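PDB 1QHB: vanadium-dependent bromoperoxidase from Corallina officinalis, which catalyses the vanadate-dependent bromination of organic substrates with hydrogen peroxide and bromide, working as a homododecamer that also binds calcium. Local coordinates for residues G288-T293 with T322-A327; W329-S334 with M469-G474. All blocks are in the same frame, centred on the assembly; numbering follows the deposited sequence.

Contact 1: G288-T293 with T322-A327; sequences GRDFMT and TIRDLA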
loop_
_atom_site.group_PDB
_atom_site.type_symbol
_atom_site.label_atom_id
_atom_site.label_comp_id
_atom_site.label_asym_id
_atom_site.label_seq_id
_atom_site.Cartn_x
_atom_site.Cartn_y
_atom_site.Cartn_z
ATOM N N GLY A 288 60.474 28.700 18.052
ATOM C CA GLY A 288 61.097 29.419 16.969
ATOM C C GLY A 288 61.345 28.655 15.691
ATOM O O GLY A 288 61.888 29.197 14.733
ATOM N N ARG A 289 61.047 27.377 15.599
ATOM C CA ARG A 289 61.285 26.668 14.341
ATOM C C ARG A 289 59.950 26.542 13.596
ATOM O O ARG A 289 59.005 25.921 14.097
ATOM C CB ARG A 289 61.937 25.329 14.635
ATOM C CG ARG A 289 62.213 24.468 13.410
ATOM C CD ARG A 289 62.806 23.114 13.814
ATOM N NE ARG A 289 63.166 22.452 12.552
ATOM C CZ ARG A 289 63.307 21.166 12.320
ATOM N NH1 ARG A 289 63.113 20.311 13.327
ATOM N NH2 ARG A 289 63.630 20.787 11.093
ATOM N N ASP A 290 59.848 27.208 12.465
ATOM C CA ASP A 290 58.663 27.162 11.612
ATOM C C ASP A 290 59.075 26.501 10.301
ATOM O O ASP A 290 60.274 26.304 10.070
ATOM C CB ASP A 290 58.039 28.510 11.369
ATOM C CG ASP A 290 57.576 29.185 12.642
ATOM O OD1 ASP A 290 56.637 28.641 13.283
ATOM O OD2 ASP A 290 58.124 30.259 13.006
ATOM N N PHE A 291 58.134 26.161 9.447
ATOM C CA PHE A 291 58.364 25.317 8.291
ATOM C C PHE A 291 57.722 25.883 7.044
ATOM O O PHE A 291 56.843 26.750 7.159
ATOM C CB PHE A 291 57.769 23.901 8.493
ATOM C CG PHE A 291 58.329 23.196 9.710
ATOM C CD1 PHE A 291 59.472 22.436 9.593
ATOM C CD2 PHE A 291 57.719 23.292 10.956
ATOM C CE1 PHE A 291 60.014 21.767 10.677
ATOM C CE2 PHE A 291 58.264 22.650 12.046
ATOM C CZ PHE A 291 59.420 21.899 11.912
ATOM N N MET A 292 58.202 25.363 5.917
ATOM C CA MET A 292 57.673 25.778 4.632
ATOM C C MET A 292 57.844 27.270 4.400
ATOM O O MET A 292 56.985 27.915 3.824
ATOM C CB MET A 292 56.185 25.352 4.547
ATOM C CG MET A 292 55.998 23.892 4.375
ATOM S SD MET A 292 54.335 23.255 4.633
ATOM C CE MET A 292 53.515 24.002 3.215
ATOM N N THR A 293 58.994 27.817 4.771
ATOM C CA THR A 293 59.284 29.226 4.593
ATOM C C THR A 293 60.172 29.397 3.367
ATOM O O THR A 293 60.469 30.530 2.987
ATOM C CB THR A 293 60.035 29.796 5.812
ATOM O OG1 THR A 293 61.224 29.011 6.065
ATOM C CG2 THR A 293 59.146 29.695 7.045
ATOM N N THR A 322 52.584 28.664 25.208
ATOM C CA THR A 322 52.685 29.557 24.077
ATOM C C THR A 322 51.629 29.212 23.025
ATOM O O THR A 322 51.053 28.125 23.038
ATOM C CB THR A 322 54.059 29.479 23.395
ATOM O OG1 THR A 322 54.335 28.099 23.073
ATOM C CG2 THR A 322 55.206 29.861 24.345
ATOM N N ILE A 323 51.428 30.141 22.101
ATOM C CA ILE A 323 50.579 29.889 20.934
ATOM C C ILE A 323 51.031 28.619 20.229
ATOM O O ILE A 323 50.194 27.783 19.887
ATOM C CB ILE A 323 50.642 31.116 20.015
ATOM C CG1 ILE A 323 49.813 32.218 20.708
ATOM C CG2 ILE A 323 50.117 30.832 18.619
ATOM C CD1 ILE A 323 49.815 33.510 19.956
ATOM N N ARG A 324 52.337 28.358 20.157
ATOM C CA ARG A 324 52.869 27.179 19.482
ATOM C C ARG A 324 52.382 25.936 20.187
ATOM O O ARG A 324 52.038 24.933 19.512
ATOM C CB ARG A 324 54.404 27.221 19.409
ATOM C CG ARG A 324 55.012 26.149 18.495
ATOM C CD ARG A 324 56.537 26.254 18.356
ATOM N NE ARG A 324 56.973 27.549 17.758
ATOM C CZ ARG A 324 56.921 27.818 16.461
ATOM N NH1 ARG A 324 56.461 26.912 15.592
ATOM N NH2 ARG A 324 57.318 28.996 15.987
ATOM N N ASP A 325 52.375 25.905 21.520
ATOM C CA ASP A 325 51.907 24.705 22.203
ATOM C C ASP A 325 50.446 24.391 21.856
ATOM O O ASP A 325 50.083 23.212 21.934
ATOM C CB ASP A 325 52.062 24.836 23.704
ATOM C CG ASP A 325 53.507 24.991 24.191
ATOM O OD1 ASP A 325 54.438 24.621 23.485
ATOM O OD2 ASP A 325 53.685 25.493 25.335
ATOM N N LEU A 326 49.567 25.371 21.678
ATOM C CA LEU A 326 48.182 25.086 21.323
ATOM C C LEU A 326 48.199 24.521 19.920
ATOM O O LEU A 326 47.540 23.519 19.665
ATOM C CB LEU A 326 47.283 26.331 21.461
ATOM C CG LEU A 326 45.796 26.080 21.268
ATOM C CD1 LEU A 326 45.298 24.977 22.210
ATOM C CD2 LEU A 326 44.966 27.353 21.395
ATOM N N ALA A 327 49.018 25.026 18.988
ATOM C CA ALA A 327 49.174 24.400 17.666
ATOM C C ALA A 327 49.635 22.968 17.805
ATOM O O ALA A 327 49.092 22.000 17.196
ATOM C CB ALA A 327 50.193 25.197 16.848
#
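Asp290 OD1 is the acceptor on which Arg324 spends both of its terminal nitrogens: NH2 lies 2.8 Å from OD1, and NH1 lies 2.9 Å from the same Asp290 OD1. The salt bridge is end-on, with NH1 and NH2 converging on a single oxygen. Asp290 OD1 sits almost in the guanidinium plane, whereas both nitrogens reach it from one face of the carboxylate, well above its plane; the two flat groups are turned 41° apart. The second oxygen adds little, a weak bond from Arg324 NH2 to Asp290 OD2 of 3.3 Å. Arg324 runs out from the first turn of helix 323-332 with CG anti to the backbone N (chi1 -169°) and then bends at chi3, which turns its end toward the loop. There Arg289 O lies over one face of the guanidinium, 3.1 Å from Arg324 NH1, at an angle too poor for a hydrogen bond. The charges are shared further: Arg169 makes a second salt bridge to Asp290 OD1, and Asp170 takes Arg324 NE as well as the backbone N of Gly288. The surrounding arginines would favour the charged form of both aspartates, and bonds on NE, NH1 and NH2 fix the guanidinium's rotation. Behind Arg324 the helix starts with a capping box, in which Asp325 N donates to Thr322 OG1 and Thr322 N to Asp325 OD2, both weakly. The whole illustrates a charge network, away from the vanadate site, that ties the loop between strand 276-285 and helix 295-302 to the capped N-terminal turn of a helix.

Contact 2: W329-S334 with M469-G474; sequences WVHFDS and MAFAEG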
loop_
_atom_site.group_PDB
_atom_site.type_symbol
_atom_site.label_atom_id
_atom_site.label_comp_id
_atom_site.label_asym_id
_atom_site.label_seq_id
_atom_site.Cartn_x
_atom_site.Cartn_y
_atom_site.Cartn_z
ATOM N N TRP A 329 49.173 20.928 20.295
ATOM C CA TRP A 329 48.054 20.171 20.854
ATOM C C TRP A 329 47.095 19.700 19.740
ATOM O O TRP A 329 46.715 18.507 19.707
ATOM C CB TRP A 329 47.315 21.090 21.853
ATOM C CG TRP A 329 46.540 20.337 22.901
ATOM C CD1 TRP A 329 46.927 20.099 24.184
ATOM C CD2 TRP A 329 45.261 19.702 22.752
ATOM N NE1 TRP A 329 45.968 19.352 24.848
ATOM C CE2 TRP A 329 44.940 19.100 23.985
ATOM C CE3 TRP A 329 44.390 19.557 21.669
ATOM C CZ2 TRP A 329 43.765 18.395 24.214
ATOM C CZ3 TRP A 329 43.208 18.854 21.867
ATOM C CH2 TRP A 329 42.897 18.284 23.134
ATOM N N VAL A 330 46.761 20.582 18.799
ATOM C CA VAL A 330 45.809 20.236 17.742
ATOM C C VAL A 330 46.463 19.601 16.514
ATOM O O VAL A 330 45.803 19.312 15.506
ATOM C CB VAL A 330 44.936 21.459 17.315
ATOM C CG1 VAL A 330 44.171 22.098 18.465
ATOM C CG2 VAL A 330 45.827 22.487 16.639
ATOM N N HIS A 331 47.769 19.241 16.583
ATOM C CA HIS A 331 48.396 18.591 15.476
ATOM C C HIS A 331 47.978 17.106 15.520
ATOM O O HIS A 331 47.874 16.441 14.497
ATOM C CB HIS A 331 49.931 18.664 15.556
ATOM C CG HIS A 331 50.616 18.261 14.269
ATOM N ND1 HIS A 331 51.973 18.405 14.048
ATOM C CD2 HIS A 331 50.112 17.835 13.082
ATOM C CE1 HIS A 331 52.275 18.017 12.811
ATOM N NE2 HIS A 331 51.165 17.665 12.211
ATOM N N PHE A 332 47.936 16.550 16.755
ATOM C CA PHE A 332 47.744 15.109 16.869
ATOM C C PHE A 332 46.584 14.660 17.714
ATOM O O PHE A 332 46.420 13.456 17.997
ATOM C CB PHE A 332 49.025 14.541 17.514
ATOM C CG PHE A 332 50.279 14.755 16.701
ATOM C CD1 PHE A 332 50.371 14.232 15.404
ATOM C CD2 PHE A 332 51.323 15.484 17.211
ATOM C CE1 PHE A 332 51.528 14.416 14.659
ATOM C CE2 PHE A 332 52.478 15.728 16.473
ATOM C CZ PHE A 332 52.581 15.177 15.193
ATOM N N ASP A 333 45.802 15.612 18.211
ATOM C CA ASP A 333 44.708 15.144 19.072
ATOM C C ASP A 333 43.801 14.149 18.367
ATOM O O ASP A 333 43.475 14.246 17.179
ATOM C CB ASP A 333 43.883 16.366 19.475
ATOM C CG ASP A 333 43.265 17.112 18.321
ATOM O OD1 ASP A 333 43.884 17.319 17.268
ATOM O OD2 ASP A 333 42.109 17.578 18.486
ATOM N N SER A 334 43.307 13.159 19.105
ATOM C CA SER A 334 42.223 12.360 18.481
ATOM C C SER A 334 41.078 13.382 18.283
ATOM O O SER A 334 40.978 14.332 19.130
ATOM C CB SER A 334 41.778 11.326 19.456
ATOM O OG SER A 334 40.469 11.750 19.833
ATOM N N MET A 469 54.583 27.801 8.519
ATOM C CA MET A 469 53.718 26.768 9.044
ATOM C C MET A 469 54.212 26.245 10.370
ATOM O O MET A 469 55.397 26.113 10.580
ATOM C CB MET A 469 53.565 25.619 8.030
ATOM C CG MET A 469 53.053 26.114 6.674
ATOM S SD MET A 469 51.417 26.911 6.862
ATOM C CE MET A 469 50.585 25.417 7.036
ATOM N N ALA A 470 53.344 25.856 11.316
ATOM C CA ALA A 470 53.845 25.248 12.543
ATOM C C ALA A 470 54.160 23.771 12.304
ATOM O O ALA A 470 54.896 23.166 13.105
ATOM C CB ALA A 470 52.923 25.328 13.735
ATOM N N PHE A 471 53.640 23.204 11.228
ATOM C CA PHE A 471 53.765 21.768 10.958
ATOM C C PHE A 471 54.610 21.563 9.719
ATOM O O PHE A 471 54.446 22.269 8.741
ATOM C CB PHE A 471 52.394 21.149 10.766
ATOM C CG PHE A 471 51.315 21.342 11.784
ATOM C CD1 PHE A 471 51.570 21.572 13.120
ATOM C CD2 PHE A 471 49.975 21.259 11.381
ATOM C CE1 PHE A 471 50.549 21.705 14.039
ATOM C CE2 PHE A 471 48.933 21.386 12.296
ATOM C CZ PHE A 471 49.225 21.612 13.634
ATOM N N ALA A 472 55.476 20.550 9.714
ATOM C CA ALA A 472 56.386 20.351 8.591
ATOM C C ALA A 472 55.660 20.053 7.299
ATOM O O ALA A 472 56.147 20.441 6.220
ATOM C CB ALA A 472 57.365 19.225 8.896
ATOM N N GLU A 473 54.576 19.285 7.375
ATOM C CA GLU A 473 53.805 18.961 6.177
ATOM C C GLU A 473 52.769 20.024 5.854
ATOM O O GLU A 473 52.066 19.870 4.847
ATOM C CB GLU A 473 53.031 17.622 6.382
ATOM C CG GLU A 473 51.838 17.676 7.322
ATOM C CD GLU A 473 52.181 17.602 8.807
ATOM O OE1 GLU A 473 53.359 17.771 9.220
ATOM O OE2 GLU A 473 51.258 17.370 9.623
ATOM N N GLY A 474 52.638 21.079 6.673
ATOM C CA GLY A 474 51.562 22.052 6.425
ATOM C C GLY A 474 50.195 21.398 6.748
ATOM O O GLY A 474 49.991 20.607 7.680
#
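With CG anti to the backbone N (chi1 -167°), His331 extends its imidazole from helix 323-332 across the ring of Phe471, whose own CG stands anti to the carbonyl carbon (chi1 -52°). The outcome is a face-to-face aromatic stack joined to a His-carboxylate hydrogen bond, and it links the last part of the helix to the loop between helices 439-456 and 484-499. The ring centroids are 3.6 Å apart and the planes only 11° from parallel. The histidine and phenylalanine side chains point antiparallel to one another, so that the CB of His331 also packs on the far end of the phenyl ring, 3.6 Å from Phe471 CZ. Phe332 covers the other face of the imidazole, with its CZ 3.5 Å above the plane, and the histidine is thus sandwiched between two phenylalanines. Its rotation is further fixed at the edge by Glu473, which meets the imidazole head-on from the loop side on a chain bent at chi2. A type I turn from Phe471 to Gly474 brings the stacking and accepting residues to the same imidazole. Glu311 lies close to Glu473 OE1, a like-charge approach that could raise the proton affinity of this acidic pair. One residue earlier than His331, the side chain of Val330 is about 4 Å from those of His485 and Arg545, which are inferred from related enzymes to bind vanadate, and Asp333 OD1 is hydrogen-bonded to His485 NE2. The bond from His331 NE2 to Glu473 OE2 is 2.6 Å long, lies close to the imidazole plane, and uses the syn lone pair of the carboxylate oxygen.

How the contacts relate
Contacts 1 and 2 show how one short helix, 323-332, can hold two separate loops: its first turn meets residues 288-293 and its last part meets residues 469-474. Their centres lie about 9 Å apart, and the loops also meet each other directly. Phe291 O is 2.8 Å from Met469 N, a probable hydrogen bond, while Met292 SD packs 3.4 Å from Gly474 N. Within the helix-to-loop interface, Ala327 O comes to 3.5 Å from Phe471 CE1, bridging the two contacts. Contact 2 lies beside the probable vanadate pocket and contact 1 away from it, so the helix joins a more distant charge network to the neighbourhood of the active site.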